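Local coordinates for vesicular integral-membrane protein VIP36 (Canis lupus familiaris, PDB 2DUR) that binds high-mannose glycans through its calcium-dependent lumenal lectin domain and takes part in transport and sorting of glycoproteins in the early secretory pathway, at residues A[112-117]-A[140-145]; A[125-131]-A[150-156]. All blocks are in the same frame, centred on the assembly; numbering follows the deposited sequence.

Both contacts lie in the L-type lectin domain, a beta sandwich, side by side toward one edge of its seven-stranded sheet. Going from the N terminus, strand 109-114 runs into the first half of contact 1, 112-117. The chain then turns back through 125-131, which opens contact 2 and leads into strand 128-135. Residues 140-145 return to close contact 1 around the calcium ion. Residues 150-156 then close contact 2 as the edge strand. The segments alternate, so the two loops cross rather than nest. Strands 109-114 and 128-135 are sheet neighbours, and Phe126 packs against both Asp114 and Asp145. The metal site is thereby packed against the lead-in to strand 128-135, next to the edge strand.

Contact 1: residues A[112-117]-A[140-145]; sequences FLDTYP and YDHSKD. With CA (calcium ion), chain E; MAN (alpha-D-mannopyranose), chain C.
Asp114 and Asp145 meet at a calcium ion. Asp114 grips it with both OD1 and OD2, each 2.5 Å from the metal. Asp145 uses OD2 alone, and its carboxylate plane stands 65° from that of Asp114. Tyr116 O, two waters and Asn118 OD1 complete the shell. Metal binding brings Asp145 OD2 within 3.1 Å of Tyr116 O. With chi1 at -174°, the Asp114 carboxylate swings away from its own N to the calcium, and OD2 accepts from Tyr116 N in an Asx turn. Asp145 OD1 is held by Asp119 N. In the second shell, Tyr140 OH bonds a calcium-bound water, which also donates to His142 O. A second water joins Tyr140 OH to Asp114 OD1. His142 NE2 donates almost straight (174°) to mannose O4, 2.8 Å away, at the edge of the imidazole. Asn118 joins the two sites, binding calcium through OD1 and mannose through ND2, consistent with calcium-dependent sugar binding in L-type lectins. Further in, the Phe112 and Tyr140 rings meet obliquely, Phe112 CE2 lying 3.5 Å from Tyr140 CD1. Phe112 and Asp114 lie near the C-terminal end of strand 109-114, between neighbours 84-90 and 128-135; 140-145, with its 3-10 segment 142-143, lies between 128-135 and 152-155.

Contact 2: residues A[125-131]-A[150-156]; sequences VFPYISV and ELAGCTA
Strands 128-131 and 152-155 run antiparallel, their axes 4.6 Å apart at closest approach, and Ile129 and Cys154 form a hydrogen-bonded pair with reciprocal N-H to O bonds. Ala156 N to Pro127 O extends the ladder at one end. At the other, Val131 N bonds Ala152 O and Val131 O accepts from Leu151 N. A cis peptide before Pro127 lies at the turn into strand 128-135. Tyr128 lies on the face it shares with Thr155. A chi1 of -167° lays its ring across the partner strand, with Cys154 O over one face, 3.5 Å from Tyr128 CD1. At the far end its OH donates to Glu150 OE2, 2.6 Å away, on the syn side of the carboxylate. Ring and carboxylate planes stand 71° apart. Arg124 ties this pair together, with a salt bridge to Glu150 OE1 and a cation-pi contact with Tyr128. Gly153 has no side chain where the Tyr128 ring passes, so the ring can lie close to the backbone. Ile129 and Val131 point to the face they share with Cys154 and Ala152. Ile129 CD1 packs 3.5 Å from Ala156 CB, and Val131 CG2 lies near Leu151 CB and Ala152 CB. Ile129 and Val131 pack against strand 175-181 of the second sheet, while Cys154 forms a disulfide with Cys191 in strand 189-198. This is a beta-sandwich edge: 152-155 is the outermost strand of the seven-stranded sheet of the legume-lectin-like fold, and the disulfide links it covalently to the opposing sheet.

Contact 1: residues A[112-117]-A[140-145]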
loop_
_atom_site.group_PDB
_atom_site.type_symbol
_atom_site.label_atom_id
_atom_site.label_comp_id
_atom_site.label_asym_id
_atom_site.label_seq_id
_atom_site.Cartn_x
_atom_site.Cartn_y
_atom_site.Cartn_z
ATOM N N PHE A 112 -0.346 5.288 -1.985
ATOM C CA PHE A 112 -0.404 5.173 -3.444
ATOM C C PHE A 112 0.979 5.340 -4.028
ATOM O O PHE A 112 1.674 6.283 -3.677
ATOM C CB PHE A 112 -1.265 6.303 -4.015
ATOM C CG PHE A 112 -2.671 6.334 -3.497
ATOM C CD1 PHE A 112 -3.455 5.181 -3.469
ATOM C CD2 PHE A 112 -3.194 7.528 -3.013
ATOM C CE1 PHE A 112 -4.782 5.224 -3.005
ATOM C CE2 PHE A 112 -4.517 7.598 -2.591
ATOM C CZ PHE A 112 -5.297 6.445 -2.557
ATOM N N LEU A 113 1.337 4.479 -4.983
ATOM C CA LEU A 113 2.590 4.606 -5.743
ATOM C C LEU A 113 2.116 4.877 -7.178
ATOM O O LEU A 113 1.820 3.945 -7.940
ATOM C CB LEU A 113 3.381 3.295 -5.660
ATOM C CG LEU A 113 4.065 2.991 -4.324
ATOM C CD1 LEU A 113 3.051 2.499 -3.331
ATOM C CD2 LEU A 113 5.133 1.921 -4.530
ATOM N N ASP A 114 1.978 6.160 -7.502
ATOM C CA ASP A 114 1.315 6.610 -8.740
ATOM C C ASP A 114 2.392 6.908 -9.783
ATOM O O ASP A 114 3.249 7.746 -9.546
ATOM C CB ASP A 114 0.496 7.879 -8.403
ATOM C CG ASP A 114 -0.363 8.376 -9.567
ATOM O OD1 ASP A 114 -1.259 9.240 -9.341
ATOM O OD2 ASP A 114 -0.160 7.904 -10.705
ATOM N N THR A 115 2.342 6.236 -10.939
ATOM C CA THR A 115 3.385 6.360 -11.941
ATOM C C THR A 115 3.016 7.227 -13.147
ATOM O O THR A 115 3.836 7.437 -14.027
ATOM C CB THR A 115 3.775 4.987 -12.504
ATOM O OG1 THR A 115 2.619 4.402 -13.100
ATOM C CG2 THR A 115 4.306 4.030 -11.407
ATOM N N TYR A 116 1.779 7.719 -13.205
ATOM C CA TYR A 116 1.327 8.476 -14.371
ATOM C C TYR A 116 0.655 9.794 -13.964
ATOM O O TYR A 116 -0.335 9.745 -13.241
ATOM C CB TYR A 116 0.340 7.635 -15.191
ATOM C CG TYR A 116 -0.193 8.381 -16.376
ATOM C CD1 TYR A 116 0.658 8.776 -17.414
ATOM C CD2 TYR A 116 -1.552 8.713 -16.460
ATOM C CE1 TYR A 116 0.165 9.479 -18.500
ATOM C CE2 TYR A 116 -2.051 9.416 -17.556
ATOM C CZ TYR A 116 -1.172 9.805 -18.560
ATOM O OH TYR A 116 -1.648 10.510 -19.649
ATOM N N PRO A 117 1.178 10.956 -14.427
ATOM C CA PRO A 117 0.502 12.215 -14.064
ATOM C C PRO A 117 -0.761 12.449 -14.885
ATOM O O PRO A 117 -0.683 12.884 -16.042
ATOM C CB PRO A 117 1.554 13.300 -14.351
ATOM C CG PRO A 117 2.496 12.680 -15.361
ATOM C CD PRO A 117 2.393 11.182 -15.238
ATOM N N TYR A 140 -11.044 9.527 -4.134
ATOM C CA TYR A 140 -9.759 9.787 -4.757
ATOM C C TYR A 140 -10.016 10.282 -6.171
ATOM O O TYR A 140 -10.604 9.558 -6.985
ATOM C CB TYR A 140 -8.950 8.492 -4.768
ATOM C CG TYR A 140 -7.666 8.572 -5.549
ATOM C CD1 TYR A 140 -6.531 9.189 -4.991
ATOM C CD2 TYR A 140 -7.570 7.999 -6.821
ATOM C CE1 TYR A 140 -5.341 9.242 -5.689
ATOM C CE2 TYR A 140 -6.382 8.049 -7.539
ATOM C CZ TYR A 140 -5.279 8.669 -6.971
ATOM O OH TYR A 140 -4.085 8.755 -7.642
ATOM N N ASP A 141 -9.626 11.521 -6.448
ATOM C CA ASP A 141 -9.850 12.077 -7.784
ATOM C C ASP A 141 -8.721 11.613 -8.703
ATOM O O ASP A 141 -7.654 12.219 -8.737
ATOM C CB ASP A 141 -9.900 13.599 -7.752
ATOM C CG ASP A 141 -10.243 14.194 -9.110
ATOM O OD1 ASP A 141 -10.512 15.419 -9.166
ATOM O OD2 ASP A 141 -10.272 13.422 -10.115
ATOM N N HIS A 142 -8.967 10.509 -9.402
ATOM C CA HIS A 142 -7.905 9.850 -10.186
ATOM C C HIS A 142 -7.365 10.779 -11.261
ATOM O O HIS A 142 -6.162 10.860 -11.506
ATOM C CB HIS A 142 -8.446 8.554 -10.790
ATOM C CG HIS A 142 -7.472 7.885 -11.707
ATOM N ND1 HIS A 142 -6.478 7.046 -11.250
ATOM C CD2 HIS A 142 -7.299 7.978 -13.045
ATOM C CE1 HIS A 142 -5.752 6.629 -12.273
ATOM N NE2 HIS A 142 -6.224 7.186 -13.370
ATOM N N SER A 143 -8.268 11.535 -11.878
ATOM C CA SER A 143 -7.870 12.463 -12.939
ATOM C C SER A 143 -6.924 13.586 -12.482
ATOM O O SER A 143 -6.265 14.217 -13.321
ATOM C CB SER A 143 -9.123 13.074 -13.571
ATOM O OG SER A 143 -9.671 14.086 -12.738
ATOM N N LYS A 144 -6.878 13.873 -11.174
ATOM C CA LYS A 144 -5.982 14.890 -10.627
ATOM C C LYS A 144 -4.937 14.273 -9.695
ATOM O O LYS A 144 -4.357 14.953 -8.846
ATOM C CB LYS A 144 -6.772 16.045 -9.953
ATOM C CG LYS A 144 -7.781 16.726 -10.907
ATOM C CD LYS A 144 -7.095 17.598 -11.972
ATOM C CE LYS A 144 -6.653 18.931 -11.385
ATOM N NZ LYS A 144 -6.011 19.852 -12.415
ATOM N N ASP A 145 -4.694 12.966 -9.879
ATOM C CA ASP A 145 -3.719 12.228 -9.063
ATOM C C ASP A 145 -3.971 12.428 -7.558
ATOM O O ASP A 145 -3.028 12.548 -6.754
ATOM C CB ASP A 145 -2.282 12.652 -9.420
ATOM C CG ASP A 145 -2.018 12.586 -10.917
ATOM O OD1 ASP A 145 -1.694 13.628 -11.511
ATOM O OD2 ASP A 145 -2.223 11.521 -11.504
HETATM CA CA CA E . -2.056 9.169 -11.720
HETATM C C1 MAN C . -7.366 5.964 -19.277
HETATM C C2 MAN C . -8.133 6.156 -17.971
HETATM C C3 MAN C . -7.249 6.842 -16.920
HETATM C C4 MAN C . -5.882 6.152 -16.787
HETATM C C5 MAN C . -5.231 6.191 -18.159
HETATM C C6 MAN C . -3.820 5.600 -18.135
HETATM O O1 MAN C . -7.322 7.187 -20.007
HETATM O O2 MAN C . -8.518 4.892 -17.489
HETATM O O3 MAN C . -7.928 6.881 -15.673
HETATM O O4 MAN C . -5.048 6.785 -15.842
HETATM O O5 MAN C . -6.069 5.428 -19.015
HETATM O O6 MAN C . -3.880 4.210 -17.897
HETATM O O HOH W 1 -1.755 9.862 -6.820
HETATM O O HOH W 2 -4.150 8.944 -10.481
HETATM O O HOH W 3 -2.155 6.856 -12.487
#

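Contact 2: residues A[125-131]-A[150-156]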
loop_
_atom_site.group_PDB
_atom_site.type_symbol
_atom_site.label_atom_id
_atom_site.label_comp_id
_atom_site.label_asym_id
_atom_site.label_seq_id
_atom_site.Cartn_x
_atom_site.Cartn_y
_atom_site.Cartn_z
ATOM N N VAL A 125 6.310 15.983 -9.361
ATOM C CA VAL A 125 7.146 15.155 -10.227
ATOM C C VAL A 125 6.834 13.669 -9.978
ATOM O O VAL A 125 6.765 13.236 -8.838
ATOM C CB VAL A 125 8.647 15.430 -9.993
ATOM C CG1 VAL A 125 9.506 14.464 -10.786
ATOM C CG2 VAL A 125 8.981 16.892 -10.350
ATOM N N PHE A 126 6.658 12.901 -11.051
ATOM C CA PHE A 126 6.273 11.483 -10.953
ATOM C C PHE A 126 7.452 10.527 -11.228
ATOM O O PHE A 126 8.440 10.939 -11.862
ATOM C CB PHE A 126 5.063 11.188 -11.872
ATOM C CG PHE A 126 3.772 11.730 -11.333
ATOM C CD1 PHE A 126 3.563 13.104 -11.255
ATOM C CD2 PHE A 126 2.785 10.867 -10.850
ATOM C CE1 PHE A 126 2.374 13.625 -10.712
ATOM C CE2 PHE A 126 1.597 11.370 -10.301
ATOM C CZ PHE A 126 1.387 12.750 -10.235
ATOM N N PRO A 127 7.368 9.270 -10.745
ATOM C CA PRO A 127 6.300 8.727 -9.897
ATOM C C PRO A 127 6.184 9.408 -8.535
ATOM O O PRO A 127 7.154 9.975 -8.026
ATOM C CB PRO A 127 6.696 7.269 -9.706
ATOM C CG PRO A 127 7.580 6.977 -10.912
ATOM C CD PRO A 127 8.363 8.232 -11.068
ATOM N N TYR A 128 4.996 9.341 -7.949
ATOM C CA TYR A 128 4.729 10.099 -6.725
ATOM C C TYR A 128 4.043 9.162 -5.730
ATOM O O TYR A 128 3.019 8.527 -6.053
ATOM C CB TYR A 128 3.858 11.351 -7.041
ATOM C CG TYR A 128 3.798 12.336 -5.899
ATOM C CD1 TYR A 128 4.793 13.300 -5.725
ATOM C CD2 TYR A 128 2.757 12.287 -4.962
ATOM C CE1 TYR A 128 4.739 14.187 -4.669
ATOM C CE2 TYR A 128 2.707 13.176 -3.891
ATOM C CZ TYR A 128 3.700 14.121 -3.754
ATOM O OH TYR A 128 3.676 15.007 -2.697
ATOM N N ILE A 129 4.618 9.076 -4.538
ATOM C CA ILE A 129 4.092 8.221 -3.486
ATOM C C ILE A 129 3.380 9.127 -2.499
ATOM O O ILE A 129 3.949 10.095 -2.019
ATOM C CB ILE A 129 5.235 7.474 -2.718
ATOM C CG1 ILE A 129 5.969 6.523 -3.678
ATOM C CG2 ILE A 129 4.689 6.713 -1.508
ATOM C CD1 ILE A 129 7.135 5.780 -3.010
ATOM N N SER A 130 2.134 8.811 -2.179
ATOM C CA SER A 130 1.387 9.662 -1.243
ATOM C C SER A 130 0.538 8.822 -0.307
ATOM O O SER A 130 0.357 7.633 -0.526
ATOM C CB SER A 130 0.543 10.694 -2.004
ATOM O OG SER A 130 -0.470 10.066 -2.777
ATOM N N VAL A 131 0.066 9.430 0.779
ATOM C CA VAL A 131 -0.830 8.725 1.684
ATOM C C VAL A 131 -2.188 9.456 1.735
ATOM O O VAL A 131 -2.248 10.669 1.559
ATOM C CB VAL A 131 -0.246 8.585 3.102
ATOM C CG1 VAL A 131 0.897 7.558 3.093
ATOM C CG2 VAL A 131 0.226 9.962 3.651
ATOM N N GLU A 150 -4.586 14.446 -0.792
ATOM C CA GLU A 150 -3.216 14.078 -0.377
ATOM C C GLU A 150 -2.917 14.582 1.031
ATOM O O GLU A 150 -3.029 15.776 1.297
ATOM C CB GLU A 150 -2.192 14.674 -1.349
ATOM C CG GLU A 150 -0.737 14.397 -0.886
ATOM C CD GLU A 150 0.337 15.076 -1.728
ATOM O OE1 GLU A 150 0.024 15.664 -2.776
ATOM O OE2 GLU A 150 1.509 15.026 -1.320
ATOM N N LEU A 151 -2.548 13.674 1.934
ATOM C CA LEU A 151 -2.097 14.058 3.272
ATOM C C LEU A 151 -0.629 14.474 3.248
ATOM O O LEU A 151 -0.222 15.467 3.887
ATOM C CB LEU A 151 -2.259 12.881 4.229
ATOM C CG LEU A 151 -3.206 12.823 5.396
ATOM C CD1 LEU A 151 -2.879 11.569 6.167
ATOM C CD2 LEU A 151 -3.068 14.069 6.302
ATOM N N ALA A 152 0.174 13.688 2.532
ATOM C CA ALA A 152 1.618 13.923 2.401
ATOM C C ALA A 152 2.117 13.034 1.271
ATOM O O ALA A 152 1.436 12.096 0.884
ATOM C CB ALA A 152 2.363 13.593 3.690
ATOM N N GLY A 153 3.288 13.334 0.737
ATOM C CA GLY A 153 3.830 12.504 -0.339
ATOM C C GLY A 153 5.237 12.919 -0.718
ATOM O O GLY A 153 5.814 13.853 -0.131
ATOM N N CYS A 154 5.802 12.185 -1.662
ATOM C CA CYS A 154 7.149 12.478 -2.146
ATOM C C CYS A 154 7.301 11.918 -3.548
ATOM O O CYS A 154 6.656 10.944 -3.901
ATOM C CB CYS A 154 8.218 11.882 -1.207
ATOM S SG CYS A 154 8.572 10.104 -1.452
ATOM N N THR A 155 8.149 12.549 -4.349
ATOM C CA THR A 155 8.533 11.939 -5.620
ATOM C C THR A 155 9.500 10.775 -5.343
ATOM O O THR A 155 10.303 10.817 -4.397
ATOM C CB THR A 155 9.094 12.979 -6.629
ATOM O OG1 THR A 155 9.307 12.348 -7.906
ATOM C CG2 THR A 155 10.381 13.615 -6.124
ATOM N N ALA A 156 9.377 9.706 -6.133
ATOM C CA ALA A 156 10.196 8.493 -5.930
ATOM C C ALA A 156 10.447 7.757 -7.241
ATOM O O ALA A 156 9.513 7.465 -7.983
ATOM C CB ALA A 156 9.545 7.547 -4.902
#